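Local coordinates for sensor protein (Bacillus halodurans, PDB 3O5Y) that probably acts as a sensor histidine kinase that phosphorylates itself on histidine using ATP, the present chain being its GAF domain, at residues E58-L61 with Y62-A65; I114-K117 with Q118-W122; L137-S140 with I141-E145. One frame throughout, in Å; residues are numbered along the deposited sequence.

Interaction 1: E58-L61 with Y62-A65; sequences EQSL and YWSA. With ACT (acetate ion), chain C.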
# COMPACT_ATOMS: atom_id res chain seq x y z
N GLU A 58 2.24 2.14 16.60
CA GLU A 58 3.14 3.22 17.00
C GLU A 58 4.09 3.62 15.86
O GLU A 58 4.77 2.77 15.27
CB GLU A 58 3.91 2.85 18.27
CG GLU A 58 4.63 4.02 18.93
CD GLU A 58 3.70 5.02 19.63
OE1 GLU A 58 4.08 6.20 19.81
OE2 GLU A 58 2.58 4.62 19.99
N GLN A 59 4.12 4.91 15.55
CA GLN A 59 5.00 5.48 14.54
C GLN A 59 4.77 4.89 13.15
O GLN A 59 5.67 4.94 12.30
CB GLN A 59 6.47 5.30 14.95
CG GLN A 59 6.95 6.32 15.97
CD GLN A 59 8.39 6.09 16.40
OE1 GLN A 59 9.24 5.60 15.63
NE2 GLN A 59 8.69 6.46 17.65
N SER A 60 3.57 4.35 12.91
CA SER A 60 3.30 3.67 11.65
C SER A 60 2.66 4.55 10.57
O SER A 60 1.57 5.10 10.77
CB SER A 60 2.44 2.43 11.87
OG SER A 60 1.90 1.98 10.64
N LEU A 61 3.34 4.67 9.43
CA LEU A 61 2.81 5.48 8.31
C LEU A 61 1.51 4.84 7.81
O LEU A 61 0.53 5.55 7.57
CB LEU A 61 3.82 5.56 7.17
CG LEU A 61 3.89 6.82 6.28
CD1 LEU A 61 4.54 6.52 4.95
CD2 LEU A 61 2.56 7.41 6.04
N TYR A 62 1.52 3.52 7.66
CA TYR A 62 0.34 2.81 7.16
C TYR A 62 -0.89 3.00 8.08
O TYR A 62 -1.99 3.28 7.58
CB TYR A 62 0.64 1.31 6.94
CG TYR A 62 1.73 0.98 5.92
CD1 TYR A 62 2.22 -0.32 5.80
CD2 TYR A 62 2.28 1.96 5.10
CE1 TYR A 62 3.20 -0.64 4.87
CE2 TYR A 62 3.27 1.66 4.17
CZ TYR A 62 3.72 0.35 4.05
OH TYR A 62 4.70 0.04 3.13
N TRP A 63 -0.72 2.88 9.39
CA TRP A 63 -1.83 3.13 10.32
C TRP A 63 -2.27 4.58 10.32
O TRP A 63 -3.44 4.89 10.55
CB TRP A 63 -1.47 2.71 11.74
CG TRP A 63 -1.75 1.29 11.99
CD1 TRP A 63 -0.85 0.29 12.05
CD2 TRP A 63 -3.04 0.70 12.17
NE1 TRP A 63 -1.48 -0.91 12.30
CE2 TRP A 63 -2.83 -0.69 12.37
CE3 TRP A 63 -4.35 1.20 12.20
CZ2 TRP A 63 -3.88 -1.58 12.61
CZ3 TRP A 63 -5.39 0.32 12.42
CH2 TRP A 63 -5.15 -1.07 12.62
N SER A 64 -1.33 5.48 10.05
CA SER A 64 -1.64 6.88 10.00
C SER A 64 -2.61 7.18 8.84
O SER A 64 -3.55 7.96 9.00
CB SER A 64 -0.35 7.68 9.89
OG SER A 64 -0.64 9.06 9.87
N ALA A 65 -2.40 6.52 7.71
CA ALA A 65 -3.29 6.64 6.55
C ALA A 65 -4.67 6.07 6.87
O ALA A 65 -5.68 6.66 6.52
CB ALA A 65 -2.69 5.93 5.36
C ACT C . 6.24 -3.17 3.48
O ACT C . 6.62 -2.66 4.59
OXT ACT C . 5.31 -2.59 2.84
CH3 ACT C . 6.89 -4.41 2.98
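Ser-60 and Trp-63 meet at the start of helix 61-68, where the serine hydroxyl caps the first turn. Ser-60 OG accepts a hydrogen bond from Trp-63 N at 3.0 Å, almost straight, with an N-H...O angle of 174°. A first torsion of 165° sets OG beside the carbonyl carbon, turned in toward the helix. The indole of Trp-63 meets this hydroxyl with an edge: Trp-63 CD1 lies 3.5 Å from Ser-60 OG, near the ring plane, and the rest of the ring leads away, with NE1 bonded to Ile-55 O. Behind the cap the regular helix pattern begins, Ser-64 N bonding to Ser-60 O at 3.0 Å and Ala-65 N to Leu-61 O at 3.1 Å.

Leu-61 and Tyr-62 diverge from this turn, touching loosely where Leu-61 CB lies 4.4 Å from Tyr-62 CD2. Leu-61 packs on Ile-97 and Val-99 of strand 96-103 and on Ile-72. The Tyr-62 side chain runs past Val-99 and Leu-29; Tyr-62 OH donates to acetate OXT at 2.7 Å and is also hydrogen-bonded to Ser-113 OG. The acetate oxygen sits at the ring edge, near its plane, and the ion, probably from the crystallisation liquor, is also held by Ser-27 and Arg-25.

The carboxylate of Glu-85 backs the cap: OE2 hydrogen-bonds to Ser-60 OG and Tyr-62 N, OE1 to Leu-61 N. Hydroxyl and carboxylate thus share the amides of the first turn, and the negative charge would probably be favoured by the positive end of the helix dipole.

Interaction 2: I114-K117 with Q118-W122; sequences IGRK and QQIDW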
# COMPACT_ATOMS: atom_id res chain seq x y z
N ILE A 114 2.61 2.08 -2.47
CA ILE A 114 3.20 2.09 -3.81
C ILE A 114 4.51 2.87 -3.77
O ILE A 114 4.54 4.04 -3.37
CB ILE A 114 2.25 2.67 -4.89
CG1 ILE A 114 0.86 2.03 -4.79
CG2 ILE A 114 2.84 2.47 -6.29
CD1 ILE A 114 -0.05 2.42 -5.91
N GLY A 115 5.58 2.18 -4.16
CA GLY A 115 6.93 2.70 -4.04
C GLY A 115 7.51 3.05 -5.39
O GLY A 115 7.20 2.42 -6.41
N ARG A 116 8.34 4.09 -5.40
CA ARG A 116 9.16 4.39 -6.58
C ARG A 116 10.61 4.51 -6.17
O ARG A 116 10.92 5.04 -5.09
CB ARG A 116 8.71 5.69 -7.27
CG ARG A 116 7.38 5.60 -7.96
CD ARG A 116 6.90 6.94 -8.47
NE ARG A 116 5.81 6.77 -9.44
CZ ARG A 116 5.11 7.78 -9.95
NH1 ARG A 116 5.38 9.03 -9.59
NH2 ARG A 116 4.14 7.53 -10.83
N LYS A 117 11.49 3.99 -7.03
CA LYS A 117 12.94 4.07 -6.81
C LYS A 117 13.47 5.45 -7.13
O LYS A 117 14.40 5.92 -6.49
CB LYS A 117 13.69 2.98 -7.59
CG LYS A 117 13.26 1.60 -7.13
CD LYS A 117 13.99 0.44 -7.80
CE LYS A 117 13.56 -0.90 -7.11
NZ LYS A 117 14.50 -2.04 -7.39
N GLN A 118 12.86 6.12 -8.10
CA GLN A 118 13.24 7.48 -8.45
C GLN A 118 12.17 8.43 -7.90
O GLN A 118 10.98 8.09 -7.87
CB GLN A 118 13.38 7.64 -9.96
CG GLN A 118 14.58 6.92 -10.54
CD GLN A 118 14.72 7.11 -12.04
OE1 GLN A 118 15.59 7.86 -12.50
NE2 GLN A 118 13.86 6.45 -12.81
N GLN A 119 12.60 9.59 -7.44
CA GLN A 119 11.67 10.51 -6.82
C GLN A 119 10.97 11.37 -7.86
O GLN A 119 11.33 12.52 -8.08
CB GLN A 119 12.37 11.38 -5.78
CG GLN A 119 12.28 10.81 -4.39
CD GLN A 119 11.85 11.85 -3.36
OE1 GLN A 119 10.72 12.37 -3.40
NE2 GLN A 119 12.75 12.14 -2.42
N ILE A 120 9.94 10.78 -8.47
CA ILE A 120 9.16 11.42 -9.52
C ILE A 120 7.78 11.68 -8.95
O ILE A 120 7.14 10.78 -8.43
CB ILE A 120 9.14 10.51 -10.79
CG1 ILE A 120 10.55 10.42 -11.40
CG2 ILE A 120 8.11 10.99 -11.81
CD1 ILE A 120 10.79 9.21 -12.25
N ASP A 121 7.32 12.93 -9.01
CA ASP A 121 6.02 13.30 -8.46
C ASP A 121 4.87 12.45 -9.00
O ASP A 121 4.87 12.02 -10.15
CB ASP A 121 5.70 14.76 -8.79
CG ASP A 121 6.70 15.73 -8.21
OD1 ASP A 121 7.34 15.42 -7.18
OD2 ASP A 121 6.84 16.83 -8.78
N TRP A 122 3.89 12.24 -8.14
CA TRP A 122 2.65 11.63 -8.54
C TRP A 122 1.78 12.69 -9.20
O TRP A 122 1.53 13.74 -8.61
CB TRP A 122 1.98 11.04 -7.30
CG TRP A 122 2.61 9.73 -6.93
CD1 TRP A 122 3.58 9.53 -5.99
CD2 TRP A 122 2.35 8.45 -7.52
NE1 TRP A 122 3.93 8.19 -5.95
CE2 TRP A 122 3.19 7.51 -6.88
CE3 TRP A 122 1.48 8.00 -8.52
CZ2 TRP A 122 3.19 6.16 -7.21
CZ3 TRP A 122 1.49 6.66 -8.86
CH2 TRP A 122 2.33 5.75 -8.19
O HOH W 1 5.87 6.43 -4.68
O HOH W 2 2.46 9.88 -11.46
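Arg-116 lies flat against Trp-122 across the turn that follows strand 108-116. Its side chain starts at Arg-116 CB, which lies 3.4 Å from Gln-118 O where the chain bends. With CG anti to the carbonyl carbon (chi1 -70°) and the chain extended from there to NE, the guanidinium is carried across the mouth of the turn. Arg-116 CD passes Ile-120 O and comes 4.0 Å from Trp-122 CZ2; NE rests over the same part of the indole and donates to His-22 O. Arg-116 CZ stands 3.5 Å from the centroid of the Trp-122 six-membered ring, nearly on its normal, with the two planes 7° apart: a parallel cation-pi stack. Arg-116 NH1 binds two carbonyls at the guanidinium edge, Ile-120 O at 2.7 Å and, weakly, Asp-121 O at 3.1 Å. It reaches Ile-120 O from well above the carbonyl plane. Arg-116 NH2 lies 3.4 Å from Trp-122 CZ3. It also donates to a water that bonds weakly to Asp-121 O.

The indole is held at other points too. Ile-114 CG2 touches Trp-122 CZ2 at 3.8 Å, the two side chains crossing at about a right angle, while a second water, at the ring edge, links NE1 to Ile-114 O. Were Trp-122 replaced by an alanine, the guanidinium would probably lose its aromatic platform and be freer to turn away from the two carbonyls, and Ile-114 would lose a neighbour.

Strand 108-116 thus ends in a turn clamped by its own arginine. Gly-115 pairs with Asp-24 and Arg-25 at the start of strand 25-32, Arg-116 with Lys-95 and Ser-96 at the start of strand 96-103, while Ile-114 and Trp-122 reach Leu-130 of helix 124-142.

Interaction 3: L137-S140 with I141-E145; sequences LAVS and IENVE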
# COMPACT_ATOMS: atom_id res chain seq x y z
N LEU A 137 -11.65 -1.80 -5.27
CA LEU A 137 -10.91 -2.92 -4.72
C LEU A 137 -11.45 -3.27 -3.34
O LEU A 137 -11.59 -4.44 -3.00
CB LEU A 137 -9.42 -2.56 -4.64
CG LEU A 137 -8.25 -3.55 -4.67
CD1 LEU A 137 -7.42 -3.48 -3.40
CD2 LEU A 137 -8.66 -4.98 -5.04
N ALA A 138 -11.78 -2.25 -2.56
CA ALA A 138 -12.31 -2.44 -1.21
C ALA A 138 -13.65 -3.17 -1.22
O ALA A 138 -13.89 -4.01 -0.35
CB ALA A 138 -12.46 -1.11 -0.51
N VAL A 139 -14.51 -2.85 -2.20
CA VAL A 139 -15.78 -3.55 -2.34
C VAL A 139 -15.56 -5.03 -2.68
O VAL A 139 -16.15 -5.92 -2.04
CB VAL A 139 -16.69 -2.90 -3.41
CG1 VAL A 139 -17.98 -3.72 -3.57
CG2 VAL A 139 -16.99 -1.44 -3.07
N SER A 140 -14.68 -5.28 -3.65
CA SER A 140 -14.35 -6.62 -4.13
C SER A 140 -13.76 -7.49 -3.03
O SER A 140 -14.05 -8.68 -2.96
CB SER A 140 -13.35 -6.52 -5.30
OG SER A 140 -13.93 -5.85 -6.42
N ILE A 141 -12.91 -6.91 -2.19
CA ILE A 141 -12.27 -7.66 -1.11
C ILE A 141 -13.30 -8.00 -0.04
O ILE A 141 -13.32 -9.11 0.49
CB ILE A 141 -11.08 -6.89 -0.49
CG1 ILE A 141 -9.91 -6.85 -1.47
CG2 ILE A 141 -10.61 -7.54 0.82
CD1 ILE A 141 -8.77 -5.97 -1.02
N GLU A 142 -14.16 -7.03 0.26
CA GLU A 142 -15.17 -7.18 1.29
C GLU A 142 -16.15 -8.27 0.89
O GLU A 142 -16.60 -9.05 1.73
CB GLU A 142 -15.90 -5.85 1.49
CG GLU A 142 -16.79 -5.82 2.72
CD GLU A 142 -17.20 -4.42 3.12
OE1 GLU A 142 -18.25 -3.94 2.65
OE2 GLU A 142 -16.48 -3.81 3.94
N ASN A 143 -16.46 -8.34 -0.41
CA ASN A 143 -17.40 -9.32 -0.94
C ASN A 143 -16.81 -10.72 -1.16
O ASN A 143 -17.48 -11.61 -1.68
CB ASN A 143 -18.04 -8.79 -2.22
CG ASN A 143 -19.27 -7.96 -1.94
OD1 ASN A 143 -20.23 -8.43 -1.32
ND2 ASN A 143 -19.26 -6.71 -2.40
N VAL A 144 -15.56 -10.92 -0.74
CA VAL A 144 -14.99 -12.25 -0.65
C VAL A 144 -15.38 -12.88 0.69
O VAL A 144 -15.80 -14.04 0.73
CB VAL A 144 -13.45 -12.24 -0.86
CG1 VAL A 144 -12.79 -13.48 -0.25
CG2 VAL A 144 -13.13 -12.13 -2.34
N GLU A 145 -15.26 -12.10 1.76
CA GLU A 145 -15.57 -12.57 3.13
C GLU A 145 -16.93 -12.09 3.63
O GLU A 145 -17.98 -12.37 3.03
CB GLU A 145 -14.46 -12.12 4.10
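The carboxamide of Asn-143, the flat group that touches across this helix end, meets Val-139 through its nitrogen. Asn-143 ND2 donates a weak bond to Val-139 O at 3.2 Å and lies 3.5 Å from Val-139 CG1; the two side chains run side by side and point the same way. Val-139 O also accepts from Asn-143 N at 2.9 Å, so one oxygen is held by both the main chain and the side chain of a single residue. A first torsion of -87° keeps the amide close to the helix, back over the preceding turn. The carboxylate of Glu-142 instead leads away from the turn, with its oxygens bonded to Ser-104 and Asn-106 in the loop after strand 96-103.

On another side of the helix Leu-137 and Ile-141 form an apolar ridge one turn long, Leu-137 CD1 lying 3.7 Å from Ile-141 CD1. Leu-137 O accepts from Ile-141 N at 2.9 Å, and Ile-141 CG1 lies 3.3 Å from that oxygen. On helix 6-20, Leu-137 touches Ile-9 and Met-13 while Ile-141 touches Leu-6.

This is the last regular turn of helix 124-142, with i to i+4 bonds and an apolar face against a partner helix. Packing of the N- and C-terminal helices beside an antiparallel sheet is characteristic of GAF domains.

In the fold
The three contacts lie in series along one GAF domain. Interaction 1 is mostly buried, on short helix 61-68 against the sheet, and is dominated by polar capping with a carboxylate behind it. Interactions 2 and 3 are partly buried and lie on opposite sides of the chain's centre, about 28 Å apart between centres. Both involve helix 124-142: residues 114-122 meet it from the strand and loop that precede it, residues 137-145 span its last turn and the chain just beyond. Their chemistry differs, cation-pi stacking and carbonyl binding in interaction 2, regular helix bonds and aliphatic packing on helix 6-20 in interaction 3. Interactions 1 and 2 approach to about 6 Å between nearest atoms without touching.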